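Local coordinates for protein ATP:cob(I)alamin adenosyltransferase, putative (Burkholderia thailandensis, PDB 2ZHZ) that probably transfers the adenosyl group of ATP to the cobalt of reduced cobalamin, making adenosylcobalamin, and works as a homotrimer, at residues Ser44-Leu49 with Ser63-Asp68; Gly37-Leu42 with Phe70-Glu75; Glu108-Gly113 with Leu162-Asn167; Ala97-Gln102 with Ser156-Val161. All coordinates share one frame; numbering follows the deposited sequence.

Interaction 1: Ser44-Leu49 with Ser63-Asp68; sequences SQIGVL and SAIQHD
I46 of helix 31-50 touches I65 and Q66 of helix 56-77 where the two helices pair antiparallel, the axes of 44-49 and 63-68 approaching to 10.1 Å at 165°. Its apolar contacts use two separate branches. The CD1 methyl meets CG2 of I65 at 4.0 Å, the two side chains crossing nearly at right angles. On the other branch, I46 CG2 lies 3.8 Å from CG of Q66, whose chain slides past in the reverse direction. I46 CG2 stands anti to its backbone N (CG1 at chi1 -73°), which spreads the two arms toward different partners.

The polar component is a matter of packing across the segments. Q66 NE2 comes 3.6 Å from CA of G47, where the helix carries no side chain and the amide can lie close to the backbone. Its hydrogen bonds go to N43 O, in the turn before, and to P112 O of the second subunit.

A buried amide group is thereby supplied with two carbonyl acceptors from different chains, while the isoleucines contribute dispersion alone. This implies a pair joined by apolar contact and by the Q66-N43 bond just outside the segment, the same NE2 extending the link to the second subunit.

Interaction 2: Gly37-Leu42 with Phe70-Glu75; sequences GDVDEL and FDLGGE
V39 contributes the largest share of the buried surface, and its two methyl groups face different features of helix 56-77. CG2 meets CD2 of L72 at 4.0 Å, one methyl against another, with the two side chains inclined to each other. The second methyl, CG1, is anti to the backbone N (chi1 170°) and approaches the main chain of G73, 4.3 Å from its N. One branched side chain thus covers both a leucine and the bare backbone beside it.

L72 supplies the next largest area. Its side chain also packs on Y151 and V152 of helix 147-169, so that the same leucine belongs to a three-helix junction. V39 is shared in a similar way, since it also touches I135 of helix 116-141.

G73 offers backbone alone, and here the CA atoms of V39 and G73 come within 6.4 Å, the shortest such separation between the two segments. Around this apolar centre the acidic residues turn to other partners: D38 and E41 form salt bridges with R130, and D40 pairs with R125 of the second subunit. G37, one turn before E41, touches bound ATP. The arrangement is that of neighbouring helices in the helix bundle of a PduO-type adenosyltransferase, whose apolar interior lies beside charged subunit interfaces and a nucleotide pocket.

Interaction 3: Glu108-Gly113 with Leu162-Asn167; sequences EFILPG and LARVLN
I110 makes the first touch along 108-113, laying its CD1 methyl beside the aliphatic part of R164, 4.3 Å from CG. The methyl thus meets the stem of the arginine, while the guanidinium group is engaged further on: NE forms a salt bridge with D174 and NH2 bonds to the carbonyl of P104. I110 packs on L176, next to the backbone bonds that pair L111 with V175 in the short antiparallel sheet.

Three residues on, the chain reaches G113, whose carbonyl O accepts a hydrogen bond from ND2 of N167. The bond is long, 3.3 Å, but nearly straight, with 174° at the hydrogen. The oxygen lies in the plane of the asparagine amide, and the donor in the carbonyl plane, so both flat groups are turned to suit it. The same ND2 also bonds to D174 OD1, and OD1 accepts from the backbone N of A115, so partners on both amide atoms fix its rotation. G113 has phi 154° and psi -166°, where a CB would press on the preceding carbonyl, which calls for glycine.

A loop leading from a two-stranded sheet into helix 116-141 is tied by a helical asparagine to helix 147-169 in the five-helix bundle.

Interaction 4: Ala97-Gln102 with Ser156-Val161; sequences AHYNGQ and SDLLFV
Y99 meets V161 at the very start of its side chain, where CB lies 3.5 Å from the CG1 methyl. With CG anti to the carbonyl carbon (chi1 -69°), the ring then runs out beside helix 147-169. Its CD2 comes 4.3 Å from CD1 of L158, which approaches the ring obliquely. At the tip, OH forms a hydrogen bond with D57 OD2, so a side chain that begins among methyl groups ends on a carboxylate.

V161 is shared with the next residue, N100, whose side chain crosses it at about a right angle. The amide nitrogen ND2 lies 3.7 Å from CG2 and 3.8 Å from CG1, spanning the two methyls. At the other end of the amide, OD1 accepts a hydrogen bond from a water 2.9 Å away, and that water also donates to OD2 of D157, 2.7 Å from it. D157 OD1 forms a salt bridge with R11 of the third subunit, a residue that binds ATP.

The axes of 97-101 and 156-161 approach to 10.0 Å at 32°. This is side-by-side helix packing in the bundle, bordered by a water bridge to D157, a magnesium-binding residue of this protein, though without the ion here.

The four contacts illustrate how one bundle can be built with three of its helices used twice. Interactions 1 and 2 are successive levels of the pairing between helices 31-50 and 56-77, their centres 11 Å apart. Interaction 1 reaches interaction 4 through I65 CD1 and L158 CD2 (4.0 Å), and interaction 3 through L49 CD1 and L166 CD1 (4.1 Å). Interactions 3 and 4 share helix 147-169, where V165 CG2 lies 3.7 Å from Y99 CD1. Nucleotide sites adjoin different ends: G37 in interaction 2 touches ATP, whereas D157 in interaction 4 can bind magnesium, though no ion is bound to it in this chain; the centres of interactions 2 and 4 are about 22 Å apart.

Interaction 1: Ser44-Leu49 with Ser63-Asp68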
# COMPACT_ATOMS: atom_id res chain seq x y z
N SER B 44 -8.00 -1.40 -4.80
CA SER B 44 -8.48 -0.39 -3.86
C SER B 44 -7.81 0.96 -4.08
O SER B 44 -8.47 2.00 -3.97
CB SER B 44 -8.26 -0.87 -2.42
OG SER B 44 -9.08 -2.01 -2.16
N GLN B 45 -6.51 0.95 -4.37
CA GLN B 45 -5.81 2.21 -4.63
C GLN B 45 -6.38 2.85 -5.90
O GLN B 45 -6.49 4.08 -5.99
CB GLN B 45 -4.31 1.97 -4.78
CG GLN B 45 -3.57 1.79 -3.45
CD GLN B 45 -3.54 3.05 -2.60
OE1 GLN B 45 -3.95 4.12 -3.04
NE2 GLN B 45 -3.04 2.93 -1.37
N ILE B 46 -6.75 2.02 -6.87
CA ILE B 46 -7.33 2.55 -8.11
C ILE B 46 -8.68 3.18 -7.77
O ILE B 46 -9.09 4.17 -8.38
CB ILE B 46 -7.50 1.43 -9.16
CG1 ILE B 46 -6.12 1.06 -9.71
CG2 ILE B 46 -8.42 1.91 -10.30
CD1 ILE B 46 -6.12 -0.12 -10.66
N GLY B 47 -9.35 2.62 -6.77
CA GLY B 47 -10.62 3.17 -6.34
C GLY B 47 -10.44 4.56 -5.75
O GLY B 47 -11.30 5.43 -5.89
N VAL B 48 -9.30 4.77 -5.09
CA VAL B 48 -9.01 6.07 -4.51
C VAL B 48 -8.74 7.08 -5.62
O VAL B 48 -9.17 8.23 -5.55
CB VAL B 48 -7.78 6.00 -3.58
CG1 VAL B 48 -7.35 7.39 -3.15
CG2 VAL B 48 -8.12 5.15 -2.36
N LEU B 49 -8.04 6.63 -6.65
CA LEU B 49 -7.74 7.49 -7.80
C LEU B 49 -9.05 7.85 -8.53
O LEU B 49 -9.23 8.98 -8.97
CB LEU B 49 -6.79 6.77 -8.76
CG LEU B 49 -6.52 7.46 -10.11
CD1 LEU B 49 -6.05 8.89 -9.89
CD2 LEU B 49 -5.49 6.65 -10.88
N SER B 63 -11.96 2.34 -14.67
CA SER B 63 -13.13 1.64 -14.15
C SER B 63 -13.15 0.22 -14.72
O SER B 63 -13.45 -0.74 -14.01
CB SER B 63 -14.41 2.38 -14.54
OG SER B 63 -14.47 3.65 -13.90
N ALA B 64 -12.83 0.10 -16.00
CA ALA B 64 -12.81 -1.20 -16.66
C ALA B 64 -11.72 -2.07 -16.05
O ALA B 64 -11.87 -3.29 -15.91
CB ALA B 64 -12.56 -1.03 -18.15
N ILE B 65 -10.60 -1.44 -15.69
CA ILE B 65 -9.49 -2.16 -15.10
C ILE B 65 -9.87 -2.76 -13.76
O ILE B 65 -9.41 -3.85 -13.42
CB ILE B 65 -8.25 -1.23 -14.97
CG1 ILE B 65 -7.69 -0.95 -16.36
CG2 ILE B 65 -7.19 -1.86 -14.06
CD1 ILE B 65 -6.66 0.17 -16.42
N GLN B 66 -10.71 -2.07 -12.99
CA GLN B 66 -11.13 -2.61 -11.69
C GLN B 66 -11.86 -3.94 -11.90
O GLN B 66 -11.73 -4.86 -11.09
CB GLN B 66 -12.06 -1.63 -10.97
CG GLN B 66 -11.37 -0.41 -10.40
CD GLN B 66 -12.16 0.21 -9.26
OE1 GLN B 66 -13.27 0.71 -9.44
NE2 GLN B 66 -11.58 0.18 -8.05
N HIS B 67 -12.63 -4.01 -12.98
CA HIS B 67 -13.36 -5.23 -13.31
C HIS B 67 -12.37 -6.33 -13.68
O HIS B 67 -12.53 -7.48 -13.28
CB HIS B 67 -14.32 -4.97 -14.47
CG HIS B 67 -15.43 -4.01 -14.12
ND1 HIS B 67 -16.50 -4.38 -13.34
CD2 HIS B 67 -15.61 -2.71 -14.43
CE1 HIS B 67 -17.30 -3.33 -13.18
NE2 HIS B 67 -16.78 -2.31 -13.84
N ASP B 68 -11.34 -5.96 -14.44
CA ASP B 68 -10.30 -6.91 -14.85
C ASP B 68 -9.60 -7.46 -13.61
O ASP B 68 -9.34 -8.67 -13.51
CB ASP B 68 -9.22 -6.23 -15.70
CG ASP B 68 -9.71 -5.81 -17.08
OD1 ASP B 68 -10.83 -6.18 -17.47
OD2 ASP B 68 -8.93 -5.12 -17.76

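Interaction 2: Gly37-Leu42 with Phe70-Glu75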
# COMPACT_ATOMS: atom_id res chain seq x y z
N GLY B 37 -4.29 -10.86 -2.17
CA GLY B 37 -4.34 -9.66 -1.36
C GLY B 37 -3.75 -8.43 -2.03
O GLY B 37 -4.35 -7.35 -1.99
N ASP B 38 -2.58 -8.58 -2.63
CA ASP B 38 -1.93 -7.47 -3.31
C ASP B 38 -2.75 -6.97 -4.49
O ASP B 38 -2.78 -5.78 -4.78
CB ASP B 38 -0.53 -7.85 -3.79
CG ASP B 38 0.48 -7.94 -2.65
OD1 ASP B 38 0.25 -7.32 -1.59
OD2 ASP B 38 1.51 -8.62 -2.84
N VAL B 39 -3.43 -7.89 -5.18
CA VAL B 39 -4.27 -7.51 -6.31
C VAL B 39 -5.45 -6.68 -5.79
O VAL B 39 -5.83 -5.68 -6.39
CB VAL B 39 -4.79 -8.76 -7.07
CG1 VAL B 39 -5.86 -8.36 -8.10
CG2 VAL B 39 -3.63 -9.44 -7.77
N ASP B 40 -6.00 -7.11 -4.65
CA ASP B 40 -7.12 -6.43 -4.00
C ASP B 40 -6.66 -5.04 -3.55
O ASP B 40 -7.38 -4.05 -3.72
CB ASP B 40 -7.58 -7.26 -2.80
CG ASP B 40 -8.88 -6.77 -2.18
OD1 ASP B 40 -9.18 -7.19 -1.04
OD2 ASP B 40 -9.61 -5.98 -2.81
N GLU B 41 -5.47 -4.96 -2.97
CA GLU B 41 -4.94 -3.68 -2.50
C GLU B 41 -4.75 -2.74 -3.69
O GLU B 41 -5.03 -1.54 -3.60
CB GLU B 41 -3.60 -3.89 -1.77
CG GLU B 41 -3.15 -2.65 -0.98
CD GLU B 41 -1.86 -2.87 -0.21
OE1 GLU B 41 -1.56 -4.03 0.14
OE2 GLU B 41 -1.16 -1.88 0.07
N LEU B 42 -4.26 -3.28 -4.80
CA LEU B 42 -4.07 -2.47 -6.00
C LEU B 42 -5.42 -1.95 -6.48
O LEU B 42 -5.57 -0.78 -6.80
CB LEU B 42 -3.45 -3.30 -7.12
CG LEU B 42 -3.51 -2.68 -8.52
CD1 LEU B 42 -2.74 -1.36 -8.55
CD2 LEU B 42 -2.93 -3.65 -9.54
N PHE B 70 -10.77 -7.62 -10.62
CA PHE B 70 -11.67 -8.46 -9.85
C PHE B 70 -11.60 -9.87 -10.42
O PHE B 70 -11.57 -10.85 -9.68
CB PHE B 70 -13.10 -7.94 -9.95
CG PHE B 70 -14.08 -8.74 -9.13
CD1 PHE B 70 -14.17 -8.54 -7.76
CD2 PHE B 70 -14.86 -9.72 -9.73
CE1 PHE B 70 -15.04 -9.32 -6.99
CE2 PHE B 70 -15.73 -10.50 -8.97
CZ PHE B 70 -15.82 -10.30 -7.59
N ASP B 71 -11.58 -9.98 -11.75
CA ASP B 71 -11.50 -11.28 -12.39
C ASP B 71 -10.14 -11.94 -12.20
O ASP B 71 -10.05 -13.16 -12.05
CB ASP B 71 -11.81 -11.17 -13.89
CG ASP B 71 -13.26 -10.84 -14.16
OD1 ASP B 71 -14.10 -11.00 -13.24
OD2 ASP B 71 -13.58 -10.43 -15.29
N LEU B 72 -9.09 -11.14 -12.22
CA LEU B 72 -7.74 -11.66 -12.04
C LEU B 72 -7.66 -12.28 -10.64
O LEU B 72 -7.11 -13.37 -10.46
CB LEU B 72 -6.71 -10.54 -12.20
CG LEU B 72 -5.25 -10.96 -12.41
CD1 LEU B 72 -4.47 -9.81 -13.04
CD2 LEU B 72 -4.62 -11.36 -11.09
N GLY B 73 -8.22 -11.58 -9.66
CA GLY B 73 -8.22 -12.09 -8.30
C GLY B 73 -9.05 -13.36 -8.22
O GLY B 73 -8.69 -14.31 -7.51
N GLY B 74 -10.16 -13.38 -8.95
CA GLY B 74 -11.02 -14.54 -8.97
C GLY B 74 -10.28 -15.73 -9.55
O GLY B 74 -10.47 -16.87 -9.11
N GLU B 75 -9.43 -15.48 -10.54
CA GLU B 75 -8.66 -16.54 -11.16
C GLU B 75 -7.64 -17.09 -10.16
O GLU B 75 -7.35 -18.29 -10.15
CB GLU B 75 -7.92 -16.03 -12.41
CG GLU B 75 -7.12 -17.11 -13.11
CD GLU B 75 -6.50 -16.64 -14.42
OE1 GLU B 75 -7.12 -15.80 -15.10
OE2 GLU B 75 -5.40 -17.12 -14.77

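Interaction 3: Glu108-Gly113 with Leu162-Asn167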
# COMPACT_ATOMS: atom_id res chain seq x y z
N GLU B 108 13.91 12.95 -19.87
CA GLU B 108 14.66 12.69 -18.65
C GLU B 108 13.89 11.71 -17.78
O GLU B 108 12.72 11.43 -18.04
CB GLU B 108 14.85 13.98 -17.86
CG GLU B 108 14.83 15.26 -18.68
CD GLU B 108 15.93 15.32 -19.72
OE1 GLU B 108 15.92 14.49 -20.65
OE2 GLU B 108 16.82 16.20 -19.59
N PHE B 109 14.56 11.17 -16.76
CA PHE B 109 13.89 10.26 -15.85
C PHE B 109 12.93 11.15 -15.07
O PHE B 109 13.25 12.31 -14.80
CB PHE B 109 14.87 9.63 -14.85
CG PHE B 109 15.80 8.64 -15.46
CD1 PHE B 109 17.14 8.95 -15.64
CD2 PHE B 109 15.35 7.37 -15.81
CE1 PHE B 109 18.03 8.01 -16.17
CE2 PHE B 109 16.23 6.43 -16.34
CZ PHE B 109 17.57 6.75 -16.52
N ILE B 110 11.77 10.62 -14.71
CA ILE B 110 10.84 11.43 -13.95
C ILE B 110 10.64 10.85 -12.56
O ILE B 110 10.86 9.66 -12.32
CB ILE B 110 9.47 11.56 -14.65
CG1 ILE B 110 8.77 10.20 -14.69
CG2 ILE B 110 9.66 12.09 -16.06
CD1 ILE B 110 7.39 10.27 -15.30
N LEU B 111 10.23 11.71 -11.64
CA LEU B 111 9.97 11.31 -10.26
C LEU B 111 8.47 11.15 -10.10
O LEU B 111 7.69 11.84 -10.76
CB LEU B 111 10.49 12.39 -9.30
CG LEU B 111 11.98 12.70 -9.38
CD1 LEU B 111 12.34 13.83 -8.42
CD2 LEU B 111 12.77 11.44 -9.05
N PRO B 112 8.04 10.23 -9.22
CA PRO B 112 6.60 10.04 -9.03
C PRO B 112 5.95 11.22 -8.31
O PRO B 112 6.33 11.55 -7.19
CB PRO B 112 6.53 8.73 -8.23
CG PRO B 112 7.81 8.77 -7.43
CD PRO B 112 8.82 9.27 -8.43
N GLY B 113 4.98 11.85 -8.96
CA GLY B 113 4.31 12.98 -8.34
C GLY B 113 3.73 13.94 -9.36
O GLY B 113 3.63 13.62 -10.54
N LEU B 162 -0.60 6.85 -17.65
CA LEU B 162 -1.76 7.62 -17.24
C LEU B 162 -1.37 8.73 -16.27
O LEU B 162 -2.02 9.77 -16.23
CB LEU B 162 -2.82 6.71 -16.61
CG LEU B 162 -3.53 5.75 -17.57
CD1 LEU B 162 -4.57 4.96 -16.80
CD2 LEU B 162 -4.19 6.53 -18.72
N ALA B 163 -0.31 8.51 -15.50
CA ALA B 163 0.15 9.54 -14.57
C ALA B 163 0.59 10.76 -15.39
O ALA B 163 0.29 11.90 -15.04
CB ALA B 163 1.31 9.02 -13.72
N ARG B 164 1.30 10.51 -16.50
CA ARG B 164 1.75 11.60 -17.36
C ARG B 164 0.54 12.28 -17.99
O ARG B 164 0.49 13.51 -18.10
CB ARG B 164 2.68 11.07 -18.47
CG ARG B 164 3.99 10.46 -17.98
CD ARG B 164 4.90 10.13 -19.15
NE ARG B 164 5.27 11.34 -19.89
CZ ARG B 164 5.64 11.36 -21.17
NH1 ARG B 164 5.70 10.24 -21.87
NH2 ARG B 164 5.94 12.51 -21.75
N VAL B 165 -0.44 11.48 -18.40
CA VAL B 165 -1.66 12.00 -19.00
C VAL B 165 -2.36 12.92 -18.01
O VAL B 165 -2.86 13.99 -18.38
CB VAL B 165 -2.63 10.86 -19.38
CG1 VAL B 165 -3.99 11.43 -19.75
CG2 VAL B 165 -2.06 10.07 -20.55
N LEU B 166 -2.40 12.50 -16.74
CA LEU B 166 -3.06 13.29 -15.70
C LEU B 166 -2.34 14.59 -15.36
O LEU B 166 -2.98 15.58 -14.99
CB LEU B 166 -3.26 12.44 -14.44
CG LEU B 166 -4.32 11.34 -14.60
CD1 LEU B 166 -4.43 10.51 -13.33
CD2 LEU B 166 -5.66 11.98 -14.93
N ASN B 167 -1.02 14.61 -15.45
CA ASN B 167 -0.29 15.84 -15.17
C ASN B 167 -0.61 16.86 -16.27
O ASN B 167 -0.79 18.05 -15.99
CB ASN B 167 1.22 15.59 -15.10
CG ASN B 167 1.69 15.25 -13.70
OD1 ASN B 167 1.21 15.82 -12.72
ND2 ASN B 167 2.64 14.32 -13.59

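Interaction 4: Ala97-Gln102 with Ser156-Val161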
# COMPACT_ATOMS: atom_id res chain seq x y z
N ALA B 97 -0.83 2.23 -26.31
CA ALA B 97 -0.55 2.86 -27.59
C ALA B 97 -1.35 4.15 -27.71
O ALA B 97 -0.84 5.18 -28.17
CB ALA B 97 -0.88 1.91 -28.74
N HIS B 98 -2.61 4.09 -27.30
CA HIS B 98 -3.50 5.24 -27.36
C HIS B 98 -2.96 6.46 -26.61
O HIS B 98 -2.86 7.55 -27.17
CB HIS B 98 -4.87 4.87 -26.78
CG HIS B 98 -5.82 6.03 -26.71
ND1 HIS B 98 -6.53 6.49 -27.80
CD2 HIS B 98 -6.15 6.84 -25.68
CE1 HIS B 98 -7.26 7.53 -27.44
NE2 HIS B 98 -7.04 7.77 -26.16
N TYR B 99 -2.60 6.28 -25.35
CA TYR B 99 -2.09 7.39 -24.55
C TYR B 99 -0.65 7.80 -24.85
O TYR B 99 -0.34 8.99 -24.86
CB TYR B 99 -2.29 7.07 -23.06
CG TYR B 99 -3.75 7.07 -22.67
CD1 TYR B 99 -4.48 8.26 -22.63
CD2 TYR B 99 -4.43 5.88 -22.43
CE1 TYR B 99 -5.84 8.27 -22.34
CE2 TYR B 99 -5.80 5.87 -22.14
CZ TYR B 99 -6.50 7.07 -22.11
OH TYR B 99 -7.86 7.08 -21.85
N ASN B 100 0.22 6.83 -25.11
CA ASN B 100 1.61 7.15 -25.42
C ASN B 100 1.70 7.93 -26.73
O ASN B 100 2.56 8.80 -26.89
CB ASN B 100 2.43 5.86 -25.55
CG ASN B 100 3.20 5.53 -24.29
OD1 ASN B 100 3.48 4.36 -24.03
ND2 ASN B 100 3.56 6.56 -23.52
N GLY B 101 0.82 7.62 -27.67
CA GLY B 101 0.84 8.30 -28.95
C GLY B 101 0.52 9.78 -28.83
O GLY B 101 0.96 10.58 -29.66
N GLN B 102 -0.23 10.16 -27.80
CA GLN B 102 -0.62 11.55 -27.59
C GLN B 102 0.33 12.32 -26.68
O GLN B 102 0.14 13.52 -26.46
CB GLN B 102 -2.05 11.60 -27.04
CG GLN B 102 -3.09 11.05 -28.00
CD GLN B 102 -4.50 11.04 -27.43
OE1 GLN B 102 -5.47 10.85 -28.16
NE2 GLN B 102 -4.62 11.23 -26.12
N SER B 156 1.22 -1.75 -14.89
CA SER B 156 2.09 -0.78 -14.23
C SER B 156 2.61 0.21 -15.27
O SER B 156 2.78 1.39 -14.99
CB SER B 156 3.26 -1.47 -13.50
OG SER B 156 4.17 -2.09 -14.38
N ASP B 157 2.84 -0.28 -16.48
CA ASP B 157 3.31 0.56 -17.58
C ASP B 157 2.21 1.58 -17.88
O ASP B 157 2.46 2.78 -17.97
CB ASP B 157 3.60 -0.31 -18.81
CG ASP B 157 4.28 0.45 -19.95
OD1 ASP B 157 4.55 -0.19 -20.98
OD2 ASP B 157 4.55 1.66 -19.82
N LEU B 158 0.97 1.10 -18.01
CA LEU B 158 -0.16 1.97 -18.31
C LEU B 158 -0.42 2.99 -17.19
O LEU B 158 -0.81 4.13 -17.45
CB LEU B 158 -1.43 1.15 -18.55
CG LEU B 158 -2.70 1.96 -18.85
CD1 LEU B 158 -2.46 2.86 -20.06
CD2 LEU B 158 -3.87 1.02 -19.11
N LEU B 159 -0.20 2.57 -15.94
CA LEU B 159 -0.41 3.48 -14.82
C LEU B 159 0.64 4.60 -14.88
O LEU B 159 0.35 5.76 -14.54
CB LEU B 159 -0.34 2.70 -13.50
CG LEU B 159 -1.61 1.87 -13.26
CD1 LEU B 159 -1.41 0.90 -12.12
CD2 LEU B 159 -2.78 2.82 -12.98
N PHE B 160 1.84 4.27 -15.32
CA PHE B 160 2.91 5.25 -15.46
C PHE B 160 2.46 6.24 -16.54
O PHE B 160 2.55 7.46 -16.37
CB PHE B 160 4.20 4.57 -15.90
CG PHE B 160 5.34 5.52 -16.16
CD1 PHE B 160 6.13 5.99 -15.11
CD2 PHE B 160 5.64 5.93 -17.46
CE1 PHE B 160 7.20 6.86 -15.35
CE2 PHE B 160 6.70 6.80 -17.72
CZ PHE B 160 7.49 7.26 -16.66
N VAL B 161 1.99 5.70 -17.66
CA VAL B 161 1.54 6.53 -18.78
C VAL B 161 0.35 7.41 -18.40
O VAL B 161 0.31 8.58 -18.76
CB VAL B 161 1.16 5.65 -19.98
CG1 VAL B 161 0.61 6.51 -21.12
CG2 VAL B 161 2.38 4.89 -20.46
O HOH W 1 5.17 3.04 -22.01